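Local coordinates for protein alpha-2,3-sialyltransferase (Campylobacter jejuni, PDB 2P2V) that probably transfers sialic acid from its CMP-activated donor to acceptor sugars in alpha-2,3 linkage, this chain being the donor-binding N-terminal part of a longer protein, at residues Asn11-Ser16 and Leu161-Ile166; Lys17-Ile22 and Pro40-Val45; Lys62-Phe67 and Glu90-Phe95. All blocks are in the same frame, centred on the assembly; numbering follows the deposited sequence.

Contact 1 (Asn11-Ser16 and Leu161-Ile166)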
loop_
_atom_site.group_PDB
_atom_site.type_symbol
_atom_site.label_atom_id
_atom_site.label_comp_id
_atom_site.label_asym_id
_atom_site.label_seq_id
_atom_site.Cartn_x
_atom_site.Cartn_y
_atom_site.Cartn_z
ATOM N N ASN A 11 23.098 -2.804 7.509
ATOM C CA ASN A 11 21.635 -2.891 7.454
ATOM C C ASN A 11 20.947 -1.686 8.050
ATOM O O ASN A 11 19.883 -1.265 7.583
ATOM C CB ASN A 11 21.141 -4.141 8.177
ATOM C CG ASN A 11 21.339 -5.392 7.362
ATOM O OD1 ASN A 11 21.090 -6.503 7.847
ATOM N ND2 ASN A 11 21.795 -5.231 6.117
ATOM N N GLU A 12 21.558 -1.132 9.092
ATOM C CA GLU A 12 21.017 0.032 9.783
ATOM C C GLU A 12 22.205 0.797 10.326
ATOM O O GLU A 12 23.203 0.189 10.746
ATOM C CB GLU A 12 20.118 -0.418 10.940
ATOM C CG GLU A 12 19.084 0.604 11.411
ATOM C CD GLU A 12 18.091 -0.016 12.405
ATOM O OE1 GLU A 12 16.868 -0.075 12.095
ATOM O OE2 GLU A 12 18.547 -0.465 13.492
ATOM N N LEU A 13 22.120 2.118 10.297
ATOM C CA LEU A 13 23.156 2.954 10.897
ATOM C C LEU A 13 22.762 3.203 12.370
ATOM O O LEU A 13 21.864 3.990 12.655
ATOM C CB LEU A 13 23.322 4.269 10.096
ATOM C CG LEU A 13 24.636 5.059 10.178
ATOM C CD1 LEU A 13 24.649 6.174 9.138
ATOM C CD2 LEU A 13 24.888 5.668 11.590
ATOM N N ILE A 14 23.456 2.532 13.294
ATOM C CA ILE A 14 23.155 2.647 14.721
ATOM C C ILE A 14 24.297 3.401 15.421
ATOM O O ILE A 14 25.451 2.987 15.356
ATOM C CB ILE A 14 22.929 1.259 15.339
ATOM C CG1 ILE A 14 21.819 0.511 14.595
ATOM C CG2 ILE A 14 22.550 1.377 16.820
ATOM C CD1 ILE A 14 21.578 -0.921 15.114
ATOM N N VAL A 15 23.966 4.538 16.027
ATOM C CA VAL A 15 24.916 5.350 16.794
ATOM C C VAL A 15 24.837 4.836 18.256
ATOM O O VAL A 15 23.745 4.773 18.826
ATOM C CB VAL A 15 24.545 6.860 16.706
ATOM C CG1 VAL A 15 25.506 7.746 17.528
ATOM C CG2 VAL A 15 24.538 7.310 15.243
ATOM N N SER A 16 25.967 4.435 18.836
ATOM C CA SER A 16 25.995 4.099 20.272
ATOM C C SER A 16 26.249 5.333 21.129
ATOM O O SER A 16 26.947 6.240 20.707
ATOM C CB SER A 16 27.090 3.082 20.572
ATOM O OG SER A 16 27.289 2.964 21.988
ATOM N N LEU A 161 19.804 10.372 13.612
ATOM C CA LEU A 161 20.341 9.065 13.881
ATOM C C LEU A 161 20.983 9.040 15.270
ATOM O O LEU A 161 21.388 7.978 15.764
ATOM C CB LEU A 161 21.403 8.713 12.861
ATOM C CG LEU A 161 20.795 8.329 11.481
ATOM C CD1 LEU A 161 21.957 8.232 10.542
ATOM C CD2 LEU A 161 19.924 7.056 11.459
ATOM N N GLY A 162 21.097 10.209 15.863
ATOM C CA GLY A 162 21.476 10.259 17.299
ATOM C C GLY A 162 22.901 10.704 17.550
ATOM O O GLY A 162 23.413 10.526 18.666
ATOM N N TYR A 163 23.553 11.324 16.557
ATOM C CA TYR A 163 24.809 12.005 16.834
ATOM C C TYR A 163 24.551 13.311 17.576
ATOM O O TYR A 163 23.512 13.986 17.372
ATOM C CB TYR A 163 25.602 12.265 15.565
ATOM C CG TYR A 163 26.126 11.031 14.852
ATOM C CD1 TYR A 163 25.444 10.506 13.744
ATOM C CD2 TYR A 163 27.328 10.426 15.236
ATOM C CE1 TYR A 163 25.917 9.450 13.080
ATOM C CE2 TYR A 163 27.821 9.343 14.566
ATOM C CZ TYR A 163 27.109 8.866 13.454
ATOM O OH TYR A 163 27.577 7.789 12.762
ATOM N N LYS A 164 25.509 13.675 18.430
ATOM C CA LYS A 164 25.321 14.800 19.372
ATOM C C LYS A 164 26.239 15.981 19.149
ATOM O O LYS A 164 25.895 17.117 19.521
ATOM C CB LYS A 164 25.394 14.290 20.814
ATOM C CG LYS A 164 24.275 13.344 21.192
ATOM C CD LYS A 164 22.889 13.942 20.918
ATOM C CE LYS A 164 21.800 13.000 21.374
ATOM N NZ LYS A 164 20.475 13.401 20.779
ATOM N N THR A 165 27.401 15.731 18.531
ATOM C CA THR A 165 28.316 16.794 18.193
ATOM C C THR A 165 28.765 16.749 16.740
ATOM O O THR A 165 29.437 15.813 16.330
ATOM C CB THR A 165 29.586 16.793 19.092
ATOM O OG1 THR A 165 29.189 16.640 20.462
ATOM C CG2 THR A 165 30.283 18.118 18.933
ATOM N N ILE A 166 28.465 17.810 16.008
ATOM C CA ILE A 166 28.810 17.904 14.576
ATOM C C ILE A 166 30.001 18.832 14.338
ATOM O O ILE A 166 29.995 19.951 14.829
ATOM C CB ILE A 166 27.589 18.465 13.797
ATOM C CG1 ILE A 166 26.397 17.542 13.957
ATOM C CG2 ILE A 166 27.955 18.763 12.352
ATOM C CD1 ILE A 166 25.108 18.196 13.658
HETATM O O HOH W 1 21.145 5.240 15.575
#
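V15 presses its two methyl groups into the turn L161-Y163. Here a Schellman motif closes helix 150-161, and the chain heads for strand 165-169 of the parallel sheet. The first bump is V15 CG2. It sits over one face of the Y163 ring, 3.5 Å from the ring centroid and 19° off the normal, a CH-pi contact shifted toward CE1. It fits between that face and L161 O, which it meets at 3.3 Å. With V15 chi1 at 179°, CG1 lies opposite the backbone N and comes alongside G162 O at 3.7 Å. G162 takes the positive phi of the motif (106°) and offers bare backbone to V15. L13 supplies the second bump. Its CD1 touches L161 CD1 at 3.7 Å, the side chains crossing at about a right angle. Its CD2 lies between L161 CD1 and Y163 OH, 3.6 Å from the latter. That hydroxyl is hydrogen-bonded to D44, which fixes the far end of the ring. L13 rests on N93 and F95, so the N-terminal loop packs against the sheet. One water joins the backbones: V15 N donates to it at 2.9 Å, and it donates to L161 O at 2.8 Å and, more distantly, to L13 O.

Contact 2 (Lys17-Ile22 and Pro40-Val45). With EDO (1,2-ethanediol), chain H; EDO (1,2-ethanediol), chain E.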
loop_
_atom_site.group_PDB
_atom_site.type_symbol
_atom_site.label_atom_id
_atom_site.label_comp_id
_atom_site.label_asym_id
_atom_site.label_seq_id
_atom_site.Cartn_x
_atom_site.Cartn_y
_atom_site.Cartn_z
ATOM N N LYS A 17 25.725 5.337 22.360
ATOM C CA LYS A 17 25.982 6.426 23.333
ATOM C C LYS A 17 27.467 6.785 23.553
ATOM O O LYS A 17 27.794 7.914 23.913
ATOM C CB LYS A 17 25.313 6.110 24.677
ATOM C CG LYS A 17 23.777 5.923 24.609
ATOM C CD LYS A 17 23.006 7.245 24.421
ATOM C CE LYS A 17 21.563 7.117 24.947
ATOM N NZ LYS A 17 20.614 8.137 24.374
ATOM N N ASN A 18 28.360 5.835 23.302
ATOM C CA ASN A 18 29.793 6.011 23.567
ATOM C C ASN A 18 30.559 6.764 22.499
ATOM O O ASN A 18 31.713 7.131 22.716
ATOM C CB ASN A 18 30.455 4.654 23.784
ATOM C CG ASN A 18 29.753 3.842 24.817
ATOM O OD1 ASN A 18 29.276 4.382 25.823
ATOM N ND2 ASN A 18 29.646 2.529 24.573
ATOM N N MET A 19 29.934 6.984 21.332
ATOM C CA MET A 19 30.579 7.724 20.271
ATOM C C MET A 19 29.481 8.452 19.484
ATOM O O MET A 19 28.776 7.844 18.678
ATOM C CB MET A 19 31.399 6.767 19.385
ATOM C CG MET A 19 32.619 7.413 18.708
ATOM S SD MET A 19 32.197 8.798 17.624
ATOM C CE MET A 19 31.430 7.824 16.286
ATOM N N GLN A 20 29.332 9.745 19.748
ATOM C CA GLN A 20 28.259 10.533 19.147
ATOM C C GLN A 20 28.804 11.707 18.347
ATOM O O GLN A 20 28.131 12.724 18.174
ATOM C CB GLN A 20 27.290 10.999 20.250
ATOM C CG GLN A 20 26.612 9.864 21.022
ATOM C CD GLN A 20 25.987 10.340 22.346
ATOM O OE1 GLN A 20 26.604 11.112 23.079
ATOM N NE2 GLN A 20 24.762 9.887 22.641
ATOM N N ASN A 21 30.027 11.563 17.832
ATOM C CA ASN A 21 30.694 12.622 17.115
ATOM C C ASN A 21 30.637 12.366 15.617
ATOM O O ASN A 21 30.955 11.280 15.175
ATOM C CB ASN A 21 32.198 12.694 17.445
ATOM C CG ASN A 21 32.474 13.118 18.904
ATOM O OD1 ASN A 21 31.736 13.925 19.481
ATOM N ND2 ASN A 21 33.558 12.571 19.482
ATOM N N ILE A 22 30.342 13.403 14.872
ATOM C CA ILE A 22 30.248 13.205 13.420
ATOM C C ILE A 22 30.952 14.360 12.742
ATOM O O ILE A 22 30.788 15.506 13.141
ATOM C CB ILE A 22 28.735 13.015 13.007
ATOM C CG1 ILE A 22 28.607 12.680 11.491
ATOM C CG2 ILE A 22 27.893 14.236 13.322
ATOM C CD1 ILE A 22 29.163 11.336 11.127
ATOM N N PRO A 40 37.987 15.796 16.976
ATOM C CA PRO A 40 37.965 15.017 18.203
ATOM C C PRO A 40 38.716 13.709 18.027
ATOM O O PRO A 40 39.033 13.334 16.899
ATOM C CB PRO A 40 36.476 14.739 18.404
ATOM C CG PRO A 40 35.957 14.671 17.000
ATOM C CD PRO A 40 36.654 15.812 16.330
ATOM N N ARG A 41 38.967 13.012 19.132
ATOM C CA ARG A 41 39.644 11.707 19.108
ATOM C C ARG A 41 38.898 10.644 18.304
ATOM O O ARG A 41 39.512 9.829 17.617
ATOM C CB ARG A 41 39.784 11.164 20.541
ATOM C CG ARG A 41 41.121 11.491 21.224
ATOM C CD ARG A 41 42.245 10.433 20.916
ATOM N NE ARG A 41 41.767 9.059 20.622
ATOM C CZ ARG A 41 41.057 8.258 21.441
ATOM N NH1 ARG A 41 40.666 8.654 22.652
ATOM N NH2 ARG A 41 40.702 7.042 21.030
ATOM N N GLU A 42 37.577 10.632 18.450
ATOM C CA GLU A 42 36.760 9.618 17.806
ATOM C C GLU A 42 35.666 10.289 17.025
ATOM O O GLU A 42 35.139 11.316 17.435
ATOM C CB GLU A 42 36.158 8.681 18.835
ATOM C CG GLU A 42 37.223 7.926 19.589
ATOM C CD GLU A 42 36.784 6.548 19.921
ATOM O OE1 GLU A 42 36.126 6.375 20.982
ATOM O OE2 GLU A 42 37.079 5.639 19.107
ATOM N N TYR A 43 35.340 9.710 15.872
ATOM C CA TYR A 43 34.318 10.294 15.028
ATOM C C TYR A 43 34.022 9.359 13.833
ATOM O O TYR A 43 34.852 8.535 13.456
ATOM C CB TYR A 43 34.746 11.675 14.480
ATOM C CG TYR A 43 36.079 11.663 13.758
ATOM C CD1 TYR A 43 36.168 11.267 12.399
ATOM C CD2 TYR A 43 37.267 12.056 14.420
ATOM C CE1 TYR A 43 37.383 11.261 11.745
ATOM C CE2 TYR A 43 38.482 12.038 13.785
ATOM C CZ TYR A 43 38.540 11.652 12.446
ATOM O OH TYR A 43 39.732 11.626 11.804
ATOM N N ASP A 44 32.820 9.531 13.280
ATOM C CA ASP A 44 32.412 8.951 11.955
ATOM C C ASP A 44 32.438 10.114 10.987
ATOM O O ASP A 44 32.433 11.278 11.386
ATOM C CB ASP A 44 30.983 8.355 12.044
ATOM C CG ASP A 44 30.933 7.047 12.846
ATOM O OD1 ASP A 44 31.947 6.360 12.890
ATOM O OD2 ASP A 44 29.893 6.694 13.465
ATOM N N VAL A 45 32.418 9.839 9.673
ATOM C CA VAL A 45 32.523 10.897 8.702
ATOM C C VAL A 45 31.319 10.735 7.711
ATOM O O VAL A 45 31.041 9.603 7.309
ATOM C CB VAL A 45 33.774 10.704 7.862
ATOM C CG1 VAL A 45 33.839 11.755 6.848
ATOM C CG2 VAL A 45 35.083 10.749 8.749
HETATM C C1 EDO H . 29.877 11.999 23.712
HETATM O O1 EDO H . 28.677 12.694 23.307
HETATM C C2 EDO H . 30.007 10.659 22.992
HETATM O O2 EDO H . 30.988 10.752 21.944
HETATM C C1 EDO E . 37.823 8.151 14.917
HETATM O O1 EDO E . 36.971 7.046 15.215
HETATM C C2 EDO E . 38.691 7.865 13.722
HETATM O O2 EDO E . 40.015 8.267 14.110
#
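N21 holds the approach to strand 44-48 with two hydrogen bonds. Its side-chain ND2 donates to E42 O at 2.9 Å, with the acceptor near the amide plane and the N-H...O angle at 154°. Its backbone O accepts from D44 N at 3.2 Å. P40 CB lies beside ND2 as well. Next along the strand, I22 and D44 form a parallel bridge between strands 21-25 and 44-48, neighbours in the parallel sheet. The I22 chain turns at chi2 (68°), which brings CD1 to D44 CB at 3.6 Å. M19 packs along E42-D44. Bends at chi2 and chi3 curl it back: CG meets E42 CB at 3.8 Å, SD lies 3.7 Å from Y43 CA, and CE abuts D44 OD2 at 3.4 Å. N21 N makes a weak hydrogen bond to M19 SD, which ties this thioether to its own segment. Further out, backbone bonds from Q20 and I22 to T165 place 17-22 beside strand 165-169. An ethanediol, probably from the crystallisation liquor, binds Q20. The M19 methyl brings no polar hydrogen to the D44 carboxylate. OD2 instead bonds to Y163 OH, so this carboxylate links the strand start to the turn after helix 150-161.

Contact 3 (Lys62-Phe67 and Glu90-Phe95)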
loop_
_atom_site.group_PDB
_atom_site.type_symbol
_atom_site.label_atom_id
_atom_site.label_comp_id
_atom_site.label_asym_id
_atom_site.label_seq_id
_atom_site.Cartn_x
_atom_site.Cartn_y
_atom_site.Cartn_z
ATOM N N LYS A 62 37.705 5.944 5.403
ATOM C CA LYS A 62 36.519 5.340 6.011
ATOM C C LYS A 62 35.364 6.338 6.110
ATOM O O LYS A 62 35.422 7.299 6.887
ATOM C CB LYS A 62 36.834 4.708 7.371
ATOM C CG LYS A 62 38.119 3.864 7.299
ATOM C CD LYS A 62 38.225 2.873 8.430
ATOM C CE LYS A 62 39.361 1.906 8.145
ATOM N NZ LYS A 62 39.685 0.994 9.313
ATOM N N ILE A 63 34.365 6.157 5.228
ATOM C CA ILE A 63 33.150 6.959 5.247
ATOM C C ILE A 63 31.976 6.191 5.890
ATOM O O ILE A 63 31.645 5.049 5.483
ATOM C CB ILE A 63 32.789 7.506 3.801
ATOM C CG1 ILE A 63 33.941 8.320 3.219
ATOM C CG2 ILE A 63 31.573 8.392 3.940
ATOM C CD1 ILE A 63 33.874 8.515 1.669
ATOM N N LYS A 64 31.368 6.758 6.932
ATOM C CA LYS A 64 30.240 6.136 7.541
ATOM C C LYS A 64 29.003 6.199 6.625
ATOM O O LYS A 64 28.288 5.213 6.496
ATOM C CB LYS A 64 29.903 6.769 8.922
ATOM C CG LYS A 64 28.791 6.054 9.687
ATOM C CD LYS A 64 29.187 4.650 10.243
ATOM C CE LYS A 64 28.193 4.169 11.297
ATOM N NZ LYS A 64 28.631 2.865 11.880
ATOM N N ALA A 65 28.743 7.328 5.991
ATOM C CA ALA A 65 27.626 7.320 5.023
ATOM C C ALA A 65 27.990 8.305 3.948
ATOM O O ALA A 65 28.552 9.350 4.228
ATOM C CB ALA A 65 26.351 7.744 5.621
ATOM N N VAL A 66 27.553 8.013 2.724
ATOM C CA VAL A 66 27.635 9.004 1.684
ATOM C C VAL A 66 26.247 9.393 1.282
ATOM O O VAL A 66 25.305 8.602 1.448
ATOM C CB VAL A 66 28.358 8.464 0.371
ATOM C CG1 VAL A 66 29.885 8.201 0.618
ATOM C CG2 VAL A 66 27.665 7.209 -0.166
ATOM N N PHE A 67 26.113 10.582 0.669
ATOM C CA PHE A 67 24.775 11.116 0.401
ATOM C C PHE A 67 24.782 11.637 -1.005
ATOM O O PHE A 67 25.652 12.435 -1.352
ATOM C CB PHE A 67 24.434 12.290 1.320
ATOM C CG PHE A 67 24.275 11.885 2.761
ATOM C CD1 PHE A 67 25.411 11.613 3.516
ATOM C CD2 PHE A 67 23.015 11.722 3.312
ATOM C CE1 PHE A 67 25.240 11.169 4.862
ATOM C CE2 PHE A 67 22.854 11.271 4.633
ATOM C CZ PHE A 67 23.960 11.008 5.366
ATOM N N GLU A 90 36.089 2.952 1.974
ATOM C CA GLU A 90 35.200 2.053 2.643
ATOM C C GLU A 90 33.969 2.908 2.936
ATOM O O GLU A 90 34.070 3.990 3.556
ATOM C CB GLU A 90 35.849 1.634 3.953
ATOM C CG GLU A 90 35.083 0.616 4.728
ATOM C CD GLU A 90 35.769 0.365 6.038
ATOM O OE1 GLU A 90 36.914 -0.168 5.993
ATOM O OE2 GLU A 90 35.185 0.762 7.085
ATOM N N ILE A 91 32.814 2.437 2.479
ATOM C CA ILE A 91 31.558 3.206 2.588
ATOM C C ILE A 91 30.565 2.291 3.240
ATOM O O ILE A 91 30.215 1.215 2.666
ATOM C CB ILE A 91 31.073 3.640 1.209
ATOM C CG1 ILE A 91 32.099 4.588 0.589
ATOM C CG2 ILE A 91 29.665 4.323 1.328
ATOM C CD1 ILE A 91 31.872 4.940 -0.896
ATOM N N LYS A 92 30.126 2.651 4.454
ATOM C CA LYS A 92 29.218 1.803 5.188
ATOM C C LYS A 92 27.742 1.933 4.857
ATOM O O LYS A 92 26.984 0.994 5.088
ATOM C CB LYS A 92 29.440 1.893 6.704
ATOM C CG LYS A 92 30.817 1.326 7.094
ATOM C CD LYS A 92 31.197 1.806 8.499
ATOM C CE LYS A 92 32.318 0.953 9.073
ATOM N NZ LYS A 92 31.825 -0.443 9.235
ATOM N N ASN A 93 27.338 3.073 4.308
ATOM C CA ASN A 93 25.921 3.299 4.059
ATOM C C ASN A 93 25.814 4.235 2.884
ATOM O O ASN A 93 26.608 5.119 2.742
ATOM C CB ASN A 93 25.250 4.069 5.215
ATOM C CG ASN A 93 25.119 3.234 6.488
ATOM O OD1 ASN A 93 24.131 2.564 6.656
ATOM N ND2 ASN A 93 26.108 3.318 7.400
ATOM N N ILE A 94 24.741 4.114 2.126
ATOM C CA ILE A 94 24.569 5.025 0.980
ATOM C C ILE A 94 23.168 5.600 1.023
ATOM O O ILE A 94 22.205 4.840 0.956
ATOM C CB ILE A 94 24.732 4.292 -0.403
ATOM C CG1 ILE A 94 26.134 3.720 -0.550
ATOM C CG2 ILE A 94 24.446 5.326 -1.512
ATOM C CD1 ILE A 94 26.331 2.795 -1.822
ATOM N N PHE A 95 23.028 6.919 1.189
ATOM C CA PHE A 95 21.709 7.559 1.223
ATOM C C PHE A 95 21.420 8.337 -0.065
ATOM O O PHE A 95 22.336 8.929 -0.632
ATOM C CB PHE A 95 21.612 8.629 2.284
ATOM C CG PHE A 95 21.582 8.065 3.706
ATOM C CD1 PHE A 95 22.760 7.751 4.311
ATOM C CD2 PHE A 95 20.387 7.888 4.374
ATOM C CE1 PHE A 95 22.770 7.215 5.641
ATOM C CE2 PHE A 95 20.368 7.357 5.685
ATOM C CZ PHE A 95 21.588 7.052 6.296
HETATM O O HOH W 2 33.773 3.018 6.599
#
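F95 and F67 lie side by side on one face of two neighbouring parallel strands, pointing the same way. Their planes are only 4° apart, but the rings are slid so that they barely overlap, with centroids 4.7 Å apart. F95 CD1 sits over the F67 ring, 3.5 Å from F67 CE2. The edge of F95 takes A65 CB, at 3.6 Å from CE1. F95 N donates an almost straight hydrogen bond (177°) to V66 O, 2.8 Å away.

V66 works on the other face, with I63, I91 and I94. Its CG2 touches I91 CG2 at 3.8 Å and also meets I94 CG1. Its CG1 packs on I91 too, so one isopropyl group bridges two isoleucines of the partner strand.

E90 lies at the opposite end. Its backbone O accepts a hydrogen bond from I63 N. Its extended side chain runs near the aliphatic part of K62. K62 NZ stays 4.5 Å from E90 OE1, beyond a salt bridge. A water lies between E90 OE2 and I63 O.

Both strands break in the middle, at matching places. There N93 N is badly angled toward K64 O, and the side-chain ND2 makes the bond instead, at 3.0 Å, with the acceptor in the amide plane. E10 also accepts from N93 ND2 and makes a salt bridge to K64.

The pair closes a beta-alpha-beta crossover made of strand 62-68, helix 73-85 and strand 90-96. I91 and I94 lean on that helix. On the other face, F67 packs against M154 and I157 of helix 150-161 and meets the F46 ring. The F67 side chain is about 8 Å from the bound CMP-3-fluoro-sialic acid. Strand 44-48 flanks 62-68 on its other edge.

Overall arrangement
All three contacts reach one parallel sheet, ordered 90-96, 62-68, 44-48, 21-25, 165-169 across its middle. Contact 1 spans the longest sequence gap, and contacts 2 and 3 follow in series within it. Contacts 1 and 2 are nearest, with centres about 9 Å apart. Besides the Y163-D44 link, a probable backbone hydrogen bond from K164 N to Q20 O joins them. Contact 3 lies about 13 Å from contact 1 and about 15 Å from contact 2, between centres. A probable backbone hydrogen bond from K64 N to V45 O ties it to contact 2, while L13 packs on K64. The N-terminal loop thus touches strands 62-68 and 90-96 and the turn before strand 165-169.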